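Local coordinates for protein kinase domain-containing protein (Chaetomium thermophilum, PDB 6Z3U) that probably phosphorylates serine and threonine residues of proteins, including the RNA polymerase II C-terminal repeats, as the CDK7-type kinase subunit of the CAK complex, at residues B[182-187]-B[290-295]; B[284-289]-B[380-385]. All blocks are in the same frame, centred on the assembly; numbering follows the deposited sequence.

Interaction 1 (B[182-187]-B[290-295]); sequences MLIRDV and IIRSPF
Where the backbones of I184 and R292 come nearest, with CA atoms 5.5 Å apart, the end of helix 180-185 meets the end of helix 276-291. Both are helices of the C-lobe of the protein kinase fold, and the contact is a helix C-terminus gripped by an arginine. R292 has just left its own helix with positive phi, and its side chain, bent at chi3 (97°), brings the guanidinium to carbonyl oxygens at the C-terminal end of the other helix. NE donates to I184 O at 3.1 Å, an oxygen lying near the guanidinium plane, while NH1 adds a weak bond to L183 O. D186, centre of an inverse gamma turn, puts its O 2.8 Å from R292 NH1. Arginine suits the place because its several N-H groups can serve a cluster of carbonyls at once; NH2 goes on to V190 O. The carboxylate of D186 is engaged instead with R189 N, near its own turn. V187, small and apolar, can lie against the arginine, with CA over one guanidinium face and CG2 4.0 Å from R292 NE. I184 is apolar where the R292 backbone passes: its CG2, anti to the backbone N, lies 3.7 Å from R292 CA.

Interaction 2 (B[284-289]-B[380-385]); sequences MVFAEL and HRWWRT
F286 and W382 reach for each other from opposite directions and bridge backbones whose nearest CA atoms are 12.6 Å apart. The contact belongs to the helical C-lobe of the kinase fold, where a side chain of helix 276-291 meets the short helical turn around 381-384, whose backbone bonding is weak. In both residues CG stands anti to the backbone N (chi1 -167° in F286, -174° in W382), which extends each ring away from its own backbone into the space between. F286 CZ comes over one face of the indole, offset toward its rim, and lies 3.2 Å from W382 CH2. The six-membered ring of W382 and the F286 ring have centroids 4.7 Å apart and planes inclined by 32°, an oblique pairing. Large aromatic side chains suit this buried place because together they span the distance between the two backbones. W382 is also held from elsewhere: its NE1 makes a weak hydrogen bond to V352 O, and K198 forms a cation-pi contact with the ring. With an alanine here instead of W382, a gap would probably open beside F286 CZ, and K198 would lose its cation-pi partner and V352 O the weak bond from NE1.

The other side of the short helix is looser and faces solvent. There R381 and R384 are exposed, with R381 CG over one face of the R384 guanidinium, and T385 OG1 donates to R381 O at 3.0 Å, from above the carbonyl plane, tying the last turn together. Inward, helix 194-213 lends I197 and M201 to F286, and K198 and M201 to W383, while L359 of helix 353-363 packs on W382, so the pair joins helix 276-291 to the short turn with helices 194-213 and 353-363 packing around it.

Past the N-terminal lobe, the chain first reaches 182-187 on helix 180-185, runs through helix 194-213 and the two small two-stranded sheets, and enters helix 276-291. Segment 284-289 comes first there; 290-295 then closes interaction 1, a loop of 102 intervening residues. Interaction 2 closes when 380-385 returns to 284-289, across 90 residues that contain helices but no strand. Their segments alternate, so the two loops cross. Helix 276-291 serves both, interaction 1 through R292 just beyond its C-terminal end and interaction 2 through F286 within it, and I184 CD1 touches L289 CD2 at 3.5 Å where they adjoin. Together they tie the start and the end of the C-lobe to one central helix.

Interaction 1 (B[182-187]-B[290-295])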
ATOM      1  N   MET B 182      20.079  -7.596 -18.824  1.00 26.45           N
ATOM      2  CA  MET B 182      20.466  -8.147 -20.117  1.00 27.61           C
ATOM      3  C   MET B 182      21.437  -7.233 -20.852  1.00 24.82           C
ATOM      4  O   MET B 182      22.287  -7.717 -21.606  1.00 27.69           O
ATOM      5  CB  MET B 182      19.223  -8.411 -20.969  1.00 36.02           C
ATOM      6  CG  MET B 182      18.338  -7.197 -21.200  1.00 31.96           C
ATOM      7  SD  MET B 182      16.822  -7.591 -22.104  1.00 45.32           S
ATOM      8  CE  MET B 182      16.187  -8.986 -21.170  1.00 27.36           C
ATOM      9  N   LEU B 183      21.336  -5.919 -20.651  1.00 24.03           N
ATOM     10  CA  LEU B 183      22.343  -5.024 -21.207  1.00 23.73           C
ATOM     11  C   LEU B 183      23.698  -5.277 -20.557  1.00 23.16           C
ATOM     12  O   LEU B 183      24.720  -5.397 -21.243  1.00 24.61           O
ATOM     13  CB  LEU B 183      21.925  -3.568 -21.017  1.00 23.21           C
ATOM     14  CG  LEU B 183      20.732  -3.058 -21.826  1.00 23.83           C
ATOM     15  CD1 LEU B 183      20.650  -1.543 -21.712  1.00 23.74           C
ATOM     16  CD2 LEU B 183      20.820  -3.477 -23.277  1.00 24.84           C
ATOM     17  N   ILE B 184      23.720  -5.368 -19.225  1.00 22.52           N
ATOM     18  CA  ILE B 184      24.970  -5.603 -18.508  1.00 22.05           C
ATOM     19  C   ILE B 184      25.574  -6.945 -18.905  1.00 22.72           C
ATOM     20  O   ILE B 184      26.793  -7.065 -19.078  1.00 29.48           O
ATOM     21  CB  ILE B 184      24.729  -5.516 -16.989  1.00 21.42           C
ATOM     22  CG1 ILE B 184      24.383  -4.075 -16.598  1.00 20.79           C
ATOM     23  CG2 ILE B 184      25.952  -6.018 -16.230  1.00 21.16           C
ATOM     24  CD1 ILE B 184      23.851  -3.917 -15.190  1.00 20.34           C
ATOM     25  N   ARG B 185      24.738  -7.977 -19.050  1.00 25.47           N
ATOM     26  CA  ARG B 185      25.260  -9.295 -19.392  1.00 25.81           C
ATOM     27  C   ARG B 185      25.764  -9.353 -20.829  1.00 29.23           C
ATOM     28  O   ARG B 185      26.649 -10.158 -21.139  1.00 42.73           O
ATOM     29  CB  ARG B 185      24.188 -10.366 -19.180  1.00 31.86           C
ATOM     30  CG  ARG B 185      23.835 -10.648 -17.725  1.00 37.12           C
ATOM     31  CD  ARG B 185      22.836 -11.795 -17.619  1.00 46.23           C
ATOM     32  NE  ARG B 185      23.475 -13.100 -17.780  1.00 53.11           N
ATOM     33  CZ  ARG B 185      23.676 -13.976 -16.796  1.00 63.83           C
ATOM     34  NH1 ARG B 185      24.272 -15.132 -17.059  1.00 82.21           N
ATOM     35  NH2 ARG B 185      23.276 -13.715 -15.558  1.00 65.29           N
ATOM     36  N   ASP B 186      25.222  -8.514 -21.716  1.00 26.87           N
ATOM     37  CA  ASP B 186      25.562  -8.560 -23.141  1.00 32.00           C
ATOM     38  C   ASP B 186      26.901  -7.856 -23.364  1.00 31.02           C
ATOM     39  O   ASP B 186      26.996  -6.773 -23.945  1.00 36.83           O
ATOM     40  CB  ASP B 186      24.451  -7.931 -23.972  1.00 32.43           C
ATOM     41  CG  ASP B 186      24.543  -8.289 -25.446  1.00 30.26           C
ATOM     42  OD1 ASP B 186      23.508  -8.189 -26.145  1.00 28.13           O
ATOM     43  OD2 ASP B 186      25.634  -8.713 -25.891  1.00 29.60           O
ATOM     44  N   VAL B 187      27.962  -8.511 -22.887  1.00 33.87           N
ATOM     45  CA  VAL B 187      29.293  -7.930 -22.977  1.00 27.07           C
ATOM     46  C   VAL B 187      29.822  -7.947 -24.402  1.00 26.11           C
ATOM     47  O   VAL B 187      30.695  -7.144 -24.747  1.00 25.25           O
ATOM     48  CB  VAL B 187      30.259  -8.680 -22.039  1.00 24.63           C
ATOM     49  CG1 VAL B 187      31.682  -8.183 -22.223  1.00 42.29           C
ATOM     50  CG2 VAL B 187      29.820  -8.525 -20.593  1.00 23.71           C
ATOM     51  N   ILE B 290      29.395  -0.695 -12.950  1.00 27.81           N
ATOM     52  CA  ILE B 290      30.750  -0.238 -13.237  1.00 21.27           C
ATOM     53  C   ILE B 290      31.629  -1.398 -13.687  1.00 21.44           C
ATOM     54  O   ILE B 290      32.416  -1.263 -14.632  1.00 28.97           O
ATOM     55  CB  ILE B 290      31.341   0.475 -12.006  1.00 21.83           C
ATOM     56  CG1 ILE B 290      30.587   1.781 -11.740  1.00 21.83           C
ATOM     57  CG2 ILE B 290      32.822   0.738 -12.218  1.00 32.33           C
ATOM     58  CD1 ILE B 290      30.901   2.416 -10.407  1.00 22.41           C
ATOM     59  N   ILE B 291      31.525  -2.549 -13.019  1.00 21.41           N
ATOM     60  CA  ILE B 291      32.341  -3.707 -13.364  1.00 23.79           C
ATOM     61  C   ILE B 291      31.599  -4.711 -14.239  1.00 28.59           C
ATOM     62  O   ILE B 291      32.176  -5.745 -14.604  1.00 30.32           O
ATOM     63  CB  ILE B 291      32.876  -4.404 -12.097  1.00 29.97           C
ATOM     64  CG1 ILE B 291      31.732  -4.946 -11.239  1.00 31.80           C
ATOM     65  CG2 ILE B 291      33.706  -3.433 -11.280  1.00 33.36           C
ATOM     66  CD1 ILE B 291      32.181  -5.965 -10.209  1.00 27.94           C
ATOM     67  N   ARG B 292      30.334  -4.449 -14.578  1.00 24.28           N
ATOM     68  CA  ARG B 292      29.547  -5.336 -15.440  1.00 28.76           C
ATOM     69  C   ARG B 292      29.545  -6.770 -14.918  1.00 35.08           C
ATOM     70  O   ARG B 292      29.544  -7.734 -15.689  1.00 37.03           O
ATOM     71  CB  ARG B 292      30.036  -5.290 -16.890  1.00 22.47           C
ATOM     72  CG  ARG B 292      29.501  -4.097 -17.658  1.00 20.30           C
ATOM     73  CD  ARG B 292      29.810  -4.173 -19.144  1.00 29.01           C
ATOM     74  NE  ARG B 292      28.692  -4.705 -19.918  1.00 20.23           N
ATOM     75  CZ  ARG B 292      28.505  -4.485 -21.217  1.00 20.37           C
ATOM     76  NH1 ARG B 292      27.457  -5.011 -21.831  1.00 20.21           N
ATOM     77  NH2 ARG B 292      29.358  -3.732 -21.901  1.00 28.01           N
ATOM     78  N   SER B 293      29.552  -6.915 -13.597  1.00 27.32           N
ATOM     79  CA  SER B 293      29.364  -8.204 -12.952  1.00 24.26           C
ATOM     80  C   SER B 293      28.946  -7.951 -11.512  1.00 30.11           C
ATOM     81  O   SER B 293      29.247  -6.889 -10.955  1.00 26.50           O
ATOM     82  CB  SER B 293      30.645  -9.048 -13.006  1.00 25.79           C
ATOM     83  OG  SER B 293      31.530  -8.682 -11.964  1.00 51.55           O
ATOM     84  N   PRO B 294      28.251  -8.899 -10.882  1.00 29.67           N
ATOM     85  CA  PRO B 294      27.820  -8.685  -9.495  1.00 31.94           C
ATOM     86  C   PRO B 294      29.011  -8.424  -8.584  1.00 31.69           C
ATOM     87  O   PRO B 294      30.043  -9.092  -8.671  1.00 31.84           O
ATOM     88  CB  PRO B 294      27.103  -9.991  -9.134  1.00 28.72           C
ATOM     89  CG  PRO B 294      26.758 -10.628 -10.445  1.00 27.34           C
ATOM     90  CD  PRO B 294      27.840 -10.219 -11.394  1.00 28.94           C
ATOM     91  N   PHE B 295      28.867  -7.421  -7.716  1.00 24.26           N
ATOM     92  CA  PHE B 295      29.962  -7.055  -6.824  1.00 24.96           C
ATOM     93  C   PHE B 295      30.240  -8.171  -5.823  1.00 31.84           C
ATOM     94  O   PHE B 295      31.364  -8.680  -5.734  1.00 26.87           O
ATOM     95  CB  PHE B 295      29.630  -5.748  -6.101  1.00 30.91           C
ATOM     96  CG  PHE B 295      30.751  -5.218  -5.244  1.00 25.59           C
ATOM     97  CD1 PHE B 295      32.066  -5.586  -5.478  1.00 25.34           C
ATOM     98  CD2 PHE B 295      30.483  -4.354  -4.195  1.00 27.81           C
ATOM     99  CE1 PHE B 295      33.089  -5.097  -4.690  1.00 30.12           C
ATOM    100  CE2 PHE B 295      31.503  -3.864  -3.403  1.00 24.58           C
ATOM    101  CZ  PHE B 295      32.806  -4.237  -3.650  1.00 25.13           C
TER

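Interaction 2 (B[284-289]-B[380-385])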
ATOM      1  N   MET B 284      24.769  -1.675  -4.790  1.00 21.45           N
ATOM      2  CA  MET B 284      25.219  -2.883  -5.476  1.00 21.23           C
ATOM      3  C   MET B 284      24.895  -2.840  -6.964  1.00 20.58           C
ATOM      4  O   MET B 284      25.670  -3.357  -7.778  1.00 20.51           O
ATOM      5  CB  MET B 284      24.597  -4.118  -4.825  1.00 21.33           C
ATOM      6  CG  MET B 284      25.142  -4.405  -3.435  1.00 22.11           C
ATOM      7  SD  MET B 284      26.912  -4.746  -3.470  1.00 22.66           S
ATOM      8  CE  MET B 284      27.390  -4.295  -1.807  1.00 23.68           C
ATOM      9  N   VAL B 285      23.763  -2.241  -7.339  1.00 20.22           N
ATOM     10  CA  VAL B 285      23.471  -2.042  -8.755  1.00 22.47           C
ATOM     11  C   VAL B 285      24.450  -1.044  -9.358  1.00 19.89           C
ATOM     12  O   VAL B 285      24.935  -1.226 -10.481  1.00 19.72           O
ATOM     13  CB  VAL B 285      22.012  -1.589  -8.942  1.00 19.48           C
ATOM     14  CG1 VAL B 285      21.772  -1.143 -10.370  1.00 19.17           C
ATOM     15  CG2 VAL B 285      21.058  -2.712  -8.570  1.00 19.38           C
ATOM     16  N   PHE B 286      24.762   0.022  -8.622  1.00 20.30           N
ATOM     17  CA  PHE B 286      25.775   0.966  -9.079  1.00 20.60           C
ATOM     18  C   PHE B 286      27.102   0.255  -9.300  1.00 20.80           C
ATOM     19  O   PHE B 286      27.719   0.379 -10.364  1.00 32.35           O
ATOM     20  CB  PHE B 286      25.924   2.090  -8.051  1.00 21.18           C
ATOM     21  CG  PHE B 286      26.699   3.285  -8.540  1.00 21.58           C
ATOM     22  CD1 PHE B 286      27.172   3.359  -9.838  1.00 21.41           C
ATOM     23  CD2 PHE B 286      26.967   4.334  -7.677  1.00 22.26           C
ATOM     24  CE1 PHE B 286      27.889   4.461 -10.268  1.00 22.97           C
ATOM     25  CE2 PHE B 286      27.682   5.438  -8.100  1.00 23.80           C
ATOM     26  CZ  PHE B 286      28.144   5.500  -9.397  1.00 22.58           C
ATOM     27  N   ALA B 287      27.547  -0.518  -8.308  1.00 21.12           N
ATOM     28  CA  ALA B 287      28.816  -1.224  -8.437  1.00 21.45           C
ATOM     29  C   ALA B 287      28.767  -2.236  -9.571  1.00 21.03           C
ATOM     30  O   ALA B 287      29.739  -2.384 -10.320  1.00 21.63           O
ATOM     31  CB  ALA B 287      29.173  -1.914  -7.122  1.00 23.19           C
ATOM     32  N   GLU B 288      27.651  -2.954  -9.703  1.00 21.38           N
ATOM     33  CA  GLU B 288      27.533  -3.939 -10.774  1.00 23.93           C
ATOM     34  C   GLU B 288      27.594  -3.289 -12.149  1.00 25.12           C
ATOM     35  O   GLU B 288      28.109  -3.891 -13.098  1.00 29.83           O
ATOM     36  CB  GLU B 288      26.232  -4.724 -10.623  1.00 21.95           C
ATOM     37  CG  GLU B 288      26.011  -5.749 -11.712  1.00 19.71           C
ATOM     38  CD  GLU B 288      24.966  -6.768 -11.325  1.00 23.23           C
ATOM     39  OE1 GLU B 288      24.551  -7.559 -12.200  1.00 28.23           O
ATOM     40  OE2 GLU B 288      24.560  -6.777 -10.141  1.00 30.97           O
ATOM     41  N   LEU B 289      27.062  -2.072 -12.285  1.00 21.66           N
ATOM     42  CA  LEU B 289      27.134  -1.379 -13.568  1.00 19.80           C
ATOM     43  C   LEU B 289      28.576  -1.060 -13.939  1.00 21.74           C
ATOM     44  O   LEU B 289      28.958  -1.151 -15.111  1.00 23.88           O
ATOM     45  CB  LEU B 289      26.300  -0.102 -13.521  1.00 19.73           C
ATOM     46  CG  LEU B 289      24.803  -0.294 -13.762  1.00 19.50           C
ATOM     47  CD1 LEU B 289      24.023   0.910 -13.261  1.00 25.11           C
ATOM     48  CD2 LEU B 289      24.535  -0.532 -15.238  1.00 19.13           C
ATOM     49  N   HIS B 380      23.695  14.969  -4.616  1.00 33.32           N
ATOM     50  CA  HIS B 380      25.135  14.756  -4.653  1.00 33.77           C
ATOM     51  C   HIS B 380      25.756  15.460  -5.858  1.00 36.95           C
ATOM     52  O   HIS B 380      25.081  15.801  -6.832  1.00 32.00           O
ATOM     53  CB  HIS B 380      25.441  13.259  -4.691  1.00 29.79           C
ATOM     54  CG  HIS B 380      26.851  12.920  -4.317  1.00 27.97           C
ATOM     55  ND1 HIS B 380      27.719  12.296  -5.185  1.00 30.92           N
ATOM     56  CD2 HIS B 380      27.545  13.131  -3.175  1.00 37.18           C
ATOM     57  CE1 HIS B 380      28.887  12.129  -4.590  1.00 32.78           C
ATOM     58  NE2 HIS B 380      28.808  12.628  -3.371  1.00 33.93           N
ATOM     59  N   ARG B 381      27.074  15.687  -5.775  1.00 38.28           N
ATOM     60  CA  ARG B 381      27.777  16.396  -6.838  1.00 40.75           C
ATOM     61  C   ARG B 381      27.979  15.550  -8.089  1.00 41.56           C
ATOM     62  O   ARG B 381      28.207  16.111  -9.167  1.00 43.10           O
ATOM     63  CB  ARG B 381      29.150  16.875  -6.356  1.00 45.71           C
ATOM     64  CG  ARG B 381      29.128  18.035  -5.374  1.00 62.55           C
ATOM     65  CD  ARG B 381      30.365  18.913  -5.552  1.00 40.25           C
ATOM     66  NE  ARG B 381      30.652  19.727  -4.372  1.00 45.26           N
ATOM     67  CZ  ARG B 381      30.065  20.890  -4.093  1.00 56.44           C
ATOM     68  NH1 ARG B 381      30.397  21.556  -2.995  1.00 50.92           N
ATOM     69  NH2 ARG B 381      29.146  21.392  -4.907  1.00 56.65           N
ATOM     70  N   TRP B 382      27.910  14.221  -7.974  1.00 40.01           N
ATOM     71  CA  TRP B 382      28.219  13.367  -9.118  1.00 29.05           C
ATOM     72  C   TRP B 382      27.352  13.712 -10.323  1.00 30.04           C
ATOM     73  O   TRP B 382      27.809  13.632 -11.470  1.00 30.71           O
ATOM     74  CB  TRP B 382      28.035  11.899  -8.744  1.00 26.68           C
ATOM     75  CG  TRP B 382      28.468  10.956  -9.819  1.00 27.91           C
ATOM     76  CD1 TRP B 382      29.606  11.034 -10.566  1.00 35.67           C
ATOM     77  CD2 TRP B 382      27.758   9.802 -10.287  1.00 29.20           C
ATOM     78  NE1 TRP B 382      29.657   9.993 -11.462  1.00 27.48           N
ATOM     79  CE2 TRP B 382      28.533   9.224 -11.311  1.00 24.07           C
ATOM     80  CE3 TRP B 382      26.545   9.201  -9.936  1.00 24.56           C
ATOM     81  CZ2 TRP B 382      28.135   8.076 -11.987  1.00 23.20           C
ATOM     82  CZ3 TRP B 382      26.152   8.060 -10.609  1.00 22.82           C
ATOM     83  CH2 TRP B 382      26.945   7.511 -11.625  1.00 22.59           C
ATOM     84  N   TRP B 383      26.092  14.082 -10.086  1.00 33.87           N
ATOM     85  CA  TRP B 383      25.184  14.329 -11.200  1.00 31.93           C
ATOM     86  C   TRP B 383      25.572  15.590 -11.961  1.00 33.11           C
ATOM     87  O   TRP B 383      25.523  15.615 -13.196  1.00 42.08           O
ATOM     88  CB  TRP B 383      23.745  14.438 -10.697  1.00 38.28           C
ATOM     89  CG  TRP B 383      23.340  13.324  -9.789  1.00 28.80           C
ATOM     90  CD1 TRP B 383      23.056  13.418  -8.459  1.00 29.96           C
ATOM     91  CD2 TRP B 383      23.184  11.946 -10.137  1.00 24.52           C
ATOM     92  NE1 TRP B 383      22.728  12.184  -7.959  1.00 26.45           N
ATOM     93  CE2 TRP B 383      22.799  11.262  -8.970  1.00 24.24           C
ATOM     94  CE3 TRP B 383      23.331  11.221 -11.324  1.00 23.86           C
ATOM     95  CZ2 TRP B 383      22.559   9.893  -8.952  1.00 23.36           C
ATOM     96  CZ3 TRP B 383      23.093   9.863 -11.305  1.00 22.98           C
ATOM     97  CH2 TRP B 383      22.711   9.212 -10.126  1.00 26.78           C
ATOM     98  N   ARG B 384      25.968  16.643 -11.245  1.00 29.47           N
ATOM     99  CA  ARG B 384      26.356  17.901 -11.871  1.00 40.33           C
ATOM    100  C   ARG B 384      27.842  17.979 -12.206  1.00 40.11           C
ATOM    101  O   ARG B 384      28.284  18.992 -12.759  1.00 38.14           O
ATOM    102  CB  ARG B 384      25.957  19.083 -10.971  1.00 41.08           C
ATOM    103  CG  ARG B 384      26.312  18.953  -9.490  1.00 45.85           C
ATOM    104  CD  ARG B 384      25.362  19.792  -8.635  1.00 46.87           C
ATOM    105  NE  ARG B 384      25.449  19.471  -7.211  1.00 49.33           N
ATOM    106  CZ  ARG B 384      26.082  20.207  -6.301  1.00 55.42           C
ATOM    107  NH1 ARG B 384      26.700  21.330  -6.644  1.00 68.15           N
ATOM    108  NH2 ARG B 384      26.094  19.815  -5.034  1.00 54.88           N
ATOM    109  N   THR B 385      28.618  16.944 -11.898  1.00 40.92           N
ATOM    110  CA  THR B 385      30.009  16.863 -12.318  1.00 30.21           C
ATOM    111  C   THR B 385      30.088  16.256 -13.713  1.00 40.72           C
ATOM    112  O   THR B 385      29.320  15.353 -14.054  1.00 51.85           O
ATOM    113  CB  THR B 385      30.824  16.023 -11.334  1.00 32.11           C
ATOM    114  OG1 THR B 385      30.978  16.739 -10.102  1.00 33.93           O
ATOM    115  CG2 THR B 385      32.196  15.706 -11.901  1.00 31.21           C
TER